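Local structure of type VI secretion system component (Escherichia coli O6, 2P5Z) at residues A[124-129]-A[422-427]; A[133-138]-A[173-178]. The protein probably forms the trimeric spike component of the type VI secretion apparatus, resembling the gp27 hub and gp5 proteins of the T4 phage tail. One frame throughout, in Å; residues are numbered along the deposited sequence.

Interaction 1: residues A[124-129]-A[422-427]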
loop_
_atom_site.group_PDB
_atom_site.type_symbol
_atom_site.label_atom_id
_atom_site.label_comp_id
_atom_site.label_asym_id
_atom_site.label_seq_id
_atom_site.Cartn_x
_atom_site.Cartn_y
_atom_site.Cartn_z
ATOM N N ALA A 124 16.393 -2.218 19.932
ATOM C CA ALA A 124 17.645 -2.727 20.486
ATOM C C ALA A 124 18.853 -2.386 19.637
ATOM O O ALA A 124 18.748 -2.283 18.419
ATOM C CB ALA A 124 17.561 -4.232 20.677
ATOM N N ILE A 125 20.007 -2.226 20.282
ATOM C CA ILE A 125 21.271 -2.028 19.558
ATOM C C ILE A 125 22.200 -3.187 19.902
ATOM O O ILE A 125 22.503 -3.430 21.067
ATOM C CB ILE A 125 21.933 -0.663 19.902
ATOM C CG1 ILE A 125 21.024 0.483 19.484
ATOM C CG2 ILE A 125 23.279 -0.498 19.210
ATOM C CD1 ILE A 125 21.096 1.658 20.413
ATOM N N TYR A 126 22.630 -3.910 18.883
ATOM C CA TYR A 126 23.385 -5.131 19.076
ATOM C C TYR A 126 24.795 -4.748 18.781
ATOM O O TYR A 126 25.048 -4.010 17.838
ATOM C CB TYR A 126 22.897 -6.258 18.137
ATOM C CG TYR A 126 21.495 -6.744 18.477
ATOM C CD1 TYR A 126 20.364 -6.144 17.907
ATOM C CD2 TYR A 126 21.298 -7.776 19.389
ATOM C CE1 TYR A 126 19.092 -6.561 18.238
ATOM C CE2 TYR A 126 20.020 -8.206 19.724
ATOM C CZ TYR A 126 18.928 -7.595 19.142
ATOM O OH TYR A 126 17.665 -8.012 19.478
ATOM N N GLN A 127 25.709 -5.252 19.603
ATOM C CA GLN A 127 27.057 -4.716 19.706
ATOM C C GLN A 127 28.066 -5.810 19.359
ATOM O O GLN A 127 28.086 -6.836 20.022
ATOM C CB GLN A 127 27.240 -4.196 21.147
ATOM C CG GLN A 127 28.400 -3.248 21.381
ATOM C CD GLN A 127 28.173 -1.868 20.785
ATOM O OE1 GLN A 127 27.070 -1.307 20.867
ATOM N NE2 GLN A 127 29.228 -1.305 20.188
ATOM N N ASN A 128 28.872 -5.604 18.318
ATOM C CA ASN A 128 29.949 -6.553 17.913
ATOM C C ASN A 128 29.489 -7.965 17.580
ATOM O O ASN A 128 30.022 -8.946 18.101
ATOM C CB ASN A 128 31.119 -6.613 18.923
ATOM C CG ASN A 128 31.630 -5.247 19.302
ATOM O OD1 ASN A 128 31.551 -4.852 20.473
ATOM N ND2 ASN A 128 32.122 -4.492 18.309
ATOM N N GLN A 129 28.471 -8.077 16.739
ATOM C CA GLN A 129 28.004 -9.390 16.339
ATOM C C GLN A 129 28.020 -9.536 14.843
ATOM O O GLN A 129 28.085 -8.550 14.112
ATOM C CB GLN A 129 26.612 -9.651 16.868
ATOM C CG GLN A 129 26.314 -9.105 18.243
ATOM C CD GLN A 129 26.714 -10.054 19.343
ATOM O OE1 GLN A 129 25.868 -10.710 19.934
ATOM N NE2 GLN A 129 28.011 -10.144 19.618
ATOM N N PRO A 422 16.896 -4.715 27.612
ATOM C CA PRO A 422 17.871 -4.542 28.693
ATOM C C PRO A 422 19.322 -4.682 28.244
ATOM O O PRO A 422 19.703 -5.705 27.667
ATOM C CB PRO A 422 17.527 -5.677 29.661
ATOM C CG PRO A 422 16.083 -5.946 29.429
ATOM C CD PRO A 422 15.866 -5.714 27.963
ATOM N N GLY A 423 20.111 -3.637 28.485
ATOM C CA GLY A 423 21.531 -3.623 28.124
ATOM C C GLY A 423 21.778 -3.449 26.640
ATOM O O GLY A 423 22.898 -3.642 26.154
ATOM N N TYR A 424 20.725 -3.089 25.914
ATOM C CA TYR A 424 20.821 -2.906 24.485
ATOM C C TYR A 424 20.428 -1.483 24.121
ATOM O O TYR A 424 20.049 -1.209 22.982
ATOM C CB TYR A 424 19.913 -3.893 23.765
ATOM C CG TYR A 424 20.382 -5.323 23.755
ATOM C CD1 TYR A 424 19.791 -6.270 24.569
ATOM C CD2 TYR A 424 21.384 -5.735 22.899
ATOM C CE1 TYR A 424 20.194 -7.585 24.547
ATOM C CE2 TYR A 424 21.806 -7.049 22.866
ATOM C CZ TYR A 424 21.206 -7.978 23.687
ATOM O OH TYR A 424 21.620 -9.305 23.651
ATOM N N GLU A 425 20.544 -0.588 25.098
ATOM C CA GLU A 425 20.105 0.796 24.965
ATOM C C GLU A 425 21.252 1.732 24.630
ATOM O O GLU A 425 21.052 2.935 24.509
ATOM C CB GLU A 425 19.456 1.299 26.262
ATOM C CG GLU A 425 18.706 0.252 27.084
ATOM C CD GLU A 425 19.577 -0.445 28.132
ATOM O OE1 GLU A 425 20.749 -0.036 28.302
ATOM O OE2 GLU A 425 19.085 -1.408 28.771
ATOM N N SER A 426 22.465 1.211 24.507
ATOM C CA SER A 426 23.586 2.129 24.429
ATOM C C SER A 426 24.254 2.167 23.054
ATOM O O SER A 426 24.348 1.158 22.358
ATOM C CB SER A 426 24.554 1.917 25.604
ATOM O OG SER A 426 25.682 1.146 25.247
ATOM N N LEU A 427 24.721 3.348 22.672
ATOM C CA LEU A 427 25.055 3.626 21.292
ATOM C C LEU A 427 26.329 4.457 21.208
ATOM O O LEU A 427 26.450 5.473 21.893
ATOM C CB LEU A 427 23.887 4.400 20.684
ATOM C CG LEU A 427 23.550 4.440 19.197
ATOM C CD1 LEU A 427 24.051 5.708 18.618
ATOM C CD2 LEU A 427 24.064 3.237 18.420
#

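Interaction 2: residues A[133-138]-A[173-178]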
loop_
_atom_site.group_PDB
_atom_site.type_symbol
_atom_site.label_atom_id
_atom_site.label_comp_id
_atom_site.label_asym_id
_atom_site.label_seq_id
_atom_site.Cartn_x
_atom_site.Cartn_y
_atom_site.Cartn_z
ATOM N N GLN A 133 24.871 -14.338 14.557
ATOM C CA GLN A 133 24.875 -14.259 16.016
ATOM C C GLN A 133 23.690 -13.438 16.535
ATOM O O GLN A 133 23.012 -13.855 17.494
ATOM C CB GLN A 133 26.202 -13.707 16.526
ATOM C CG GLN A 133 27.335 -14.711 16.485
ATOM C CD GLN A 133 28.689 -14.078 16.765
ATOM O OE1 GLN A 133 29.009 -12.988 16.268
ATOM N NE2 GLN A 133 29.495 -14.763 17.564
ATOM N N ILE A 134 23.425 -12.299 15.885
ATOM C CA ILE A 134 22.221 -11.512 16.193
ATOM C C ILE A 134 20.955 -12.360 16.035
ATOM O O ILE A 134 20.105 -12.391 16.947
ATOM C CB ILE A 134 22.130 -10.212 15.343
ATOM C CG1 ILE A 134 23.344 -9.320 15.614
ATOM C CG2 ILE A 134 20.870 -9.416 15.686
ATOM C CD1 ILE A 134 23.508 -8.129 14.675
ATOM N N VAL A 135 20.858 -13.081 14.908
ATOM C CA VAL A 135 19.687 -13.916 14.640
ATOM C C VAL A 135 19.547 -15.015 15.707
ATOM O O VAL A 135 18.486 -15.154 16.349
ATOM C CB VAL A 135 19.688 -14.470 13.190
ATOM C CG1 VAL A 135 18.597 -15.510 13.014
ATOM C CG2 VAL A 135 19.478 -13.337 12.198
ATOM N N GLU A 136 20.634 -15.735 15.957
ATOM C CA GLU A 136 20.646 -16.692 17.059
ATOM C C GLU A 136 20.264 -16.097 18.437
ATOM O O GLU A 136 19.515 -16.722 19.204
ATOM C CB GLU A 136 21.978 -17.425 17.134
ATOM C CG GLU A 136 21.931 -18.508 18.172
ATOM C CD GLU A 136 23.027 -19.520 18.046
ATOM O OE1 GLU A 136 23.686 -19.552 16.980
ATOM O OE2 GLU A 136 23.206 -20.297 19.019
ATOM N N LYS A 137 20.739 -14.886 18.727
ATOM C CA LYS A 137 20.341 -14.194 19.956
ATOM C C LYS A 137 18.854 -13.979 20.018
ATOM O O LYS A 137 18.239 -14.334 21.014
ATOM C CB LYS A 137 21.042 -12.844 20.123
ATOM C CG LYS A 137 22.434 -12.911 20.688
ATOM C CD LYS A 137 22.922 -11.505 21.021
ATOM C CE LYS A 137 23.721 -11.470 22.324
ATOM N NZ LYS A 137 22.804 -11.183 23.486
ATOM N N ILE A 138 18.273 -13.417 18.956
ATOM C CA ILE A 138 16.818 -13.174 18.901
ATOM C C ILE A 138 16.007 -14.466 19.116
ATOM O O ILE A 138 15.037 -14.484 19.894
ATOM C CB ILE A 138 16.433 -12.542 17.562
ATOM C CG1 ILE A 138 17.018 -11.136 17.447
ATOM C CG2 ILE A 138 14.912 -12.469 17.405
ATOM C CD1 ILE A 138 15.981 -10.068 17.613
ATOM N N THR A 173 10.440 -9.319 11.150
ATOM C CA THR A 173 10.834 -8.398 10.106
ATOM C C THR A 173 12.325 -8.094 10.212
ATOM O O THR A 173 13.052 -8.174 9.201
ATOM C CB THR A 173 10.031 -7.112 10.185
ATOM O OG1 THR A 173 8.640 -7.434 10.164
ATOM C CG2 THR A 173 10.364 -6.173 9.013
ATOM N N PHE A 174 12.776 -7.820 11.445
ATOM C CA PHE A 174 14.178 -7.481 11.710
ATOM C C PHE A 174 15.132 -8.579 11.265
ATOM O O PHE A 174 16.087 -8.325 10.498
ATOM C CB PHE A 174 14.383 -7.195 13.203
ATOM C CG PHE A 174 15.799 -6.827 13.562
ATOM C CD1 PHE A 174 16.448 -5.768 12.919
ATOM C CD2 PHE A 174 16.480 -7.532 14.542
ATOM C CE1 PHE A 174 17.745 -5.441 13.230
ATOM C CE2 PHE A 174 17.784 -7.195 14.873
ATOM C CZ PHE A 174 18.417 -6.153 14.218
ATOM N N VAL A 175 14.848 -9.794 11.730
ATOM C CA VAL A 175 15.654 -10.961 11.403
ATOM C C VAL A 175 15.689 -11.225 9.900
ATOM O O VAL A 175 16.769 -11.422 9.326
ATOM C CB VAL A 175 15.170 -12.201 12.189
ATOM C CG1 VAL A 175 15.661 -13.484 11.555
ATOM C CG2 VAL A 175 15.642 -12.115 13.658
ATOM N N SER A 176 14.518 -11.156 9.260
ATOM C CA SER A 176 14.394 -11.462 7.840
ATOM C C SER A 176 15.128 -10.426 7.009
ATOM O O SER A 176 15.820 -10.787 6.050
ATOM C CB SER A 176 12.928 -11.547 7.422
ATOM O OG SER A 176 12.204 -12.434 8.264
ATOM N N ARG A 177 15.010 -9.152 7.403
ATOM C CA ARG A 177 15.763 -8.071 6.764
ATOM C C ARG A 177 17.278 -8.298 6.829
ATOM O O ARG A 177 17.963 -8.204 5.800
ATOM C CB ARG A 177 15.415 -6.721 7.375
ATOM C CG ARG A 177 16.184 -5.581 6.740
ATOM C CD ARG A 177 15.656 -4.190 7.111
ATOM N NE ARG A 177 15.754 -3.861 8.536
ATOM C CZ ARG A 177 16.885 -3.539 9.178
ATOM N NH1 ARG A 177 18.059 -3.512 8.543
ATOM N NH2 ARG A 177 16.838 -3.247 10.475
ATOM N N LEU A 178 17.786 -8.645 8.015
ATOM C CA LEU A 178 19.223 -8.871 8.179
ATOM C C LEU A 178 19.717 -10.024 7.336
ATOM O O LEU A 178 20.752 -9.900 6.667
ATOM C CB LEU A 178 19.615 -9.129 9.644
ATOM C CG LEU A 178 19.497 -8.103 10.783
ATOM C CD1 LEU A 178 20.278 -8.608 11.957
ATOM C CD2 LEU A 178 19.958 -6.710 10.407
#

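Interaction 1: residues A[124-129]-A[422-427]
Y424 and L427 close from two sides on I125, where the gp27-like hub part of the chain meets the OB domain, which resembles gp5 and whose strands here make a five-stranded antiparallel sheet. Strand 124-127 belongs to the hub family region. Residues 422-425 are the approach to OB strand 426-429, an outermost strand of its sheet within this chain. The end-to-end directions of the touching parts differ by 69°, so no strand ladder forms across the junction. One main-chain hydrogen bond joins them instead: I125 N donates to Y424 O at 2.9 Å with an N-H...O angle of 148°, and the N-H lies in the carbonyl plane on a lone pair.

The I125 side chain works with both branches. Its chi1 of -62° sets CG1 beside the backbone N and leaves CG2 anti to it, where CG2 packs 3.7 Å from S426 O and 3.9 Å from L427 CD2; CD1 lies against the same leucine, which I125 crosses at about a right angle.

On the other flank the rings of Y424 and Y126 lean obliquely on one another, with centroids 5.0 Å apart and Y424 CE2 3.6 Å from Y126 CD2. Y424 CB meets A124 CB at 3.9 Å, which settles the base of that ring. Y424 also brings its ring edge to the hub backbone: I125 O lies near the ring plane, 3.1 Å from Y424 CD2.

Farther out, I125 rests on M165 of its own partner strand 161-166, and L427 on V411 of the adjoining strand 409-412. The greasy patch thus ties the two sheets together. The far end of Y126 is secured separately, by a hydrogen bond between its OH and NZ of K421, just ahead of residues 422-427.

Interaction 2: residues A[133-138]-A[173-178]
I134 begins the contact between helix 131-140 and helix 171-182, two nearly antiparallel helices of the gp27-like hub region whose axes come within 10.2 Å at an angle of 159°. Its CG2 does the touching. With CG1 beside the backbone N (chi1 -60°), that methyl is anti to the same nitrogen, which turns it toward two partners at once: F174 CE2 at 3.9 Å, met obliquely, and L178 CD1 at 3.9 Å. The isoleucine crosses both side chains at about a right angle. On helix 171-182 those partners also brace each other, since L178 CG lies 4.0 Å above one face of the F174 ring, offset toward its rim.

One residue on, V135 meets V175, where the two backbones approach most closely, with CA atoms 6.0 Å apart. V175 CG1 rests against both methyls of V135, its CG1 and CG2. V135 also touches F152 of strand 150-153.

A turn beyond I134 comes I138, whose branches divide the work. CG2 packs 3.8 Å from V175 CG2, the two side chains sliding past each other in opposite directions. CD1 instead reaches the edge of the F174 ring, close to its plane, 4.0 Å from CD2. V175 therefore splits its two methyls between V135 and I138, while F174 is shared by I134 and I138. Strand 161-166 adds V164 and Q166, each touching F174.

No hydrogen bond or salt bridge crosses between these segments. R177, paired with E169, sets its NH2 in plane at the edge of the F174 ring but does not touch residues 133-138. The contact is methyl against methyl and methyl against ring, all six participating residues are buried, and the pairing consequently depends on shape and the exclusion of water.

Overall arrangement
The two contacts are neighbours, their centres about 13 Å apart, with interaction 2 nested inside the long chain loop that interaction 1 closes. Strand 124-127 leads almost directly into helix 131-140, so one short run of hub chain faces the OB domain first and helix 171-182 next. Packing contacts join the two, among them Q129 CB, 3.5 Å from I134 CG1, and Y126 OH against I138 CD1. Strand 161-166 backs both, as it pairs with strand 124-127 and touches I134, I138 and F174. K137, salt-bridged to E141, also approaches Y424 OH, but the modelled separation is too short to be trusted.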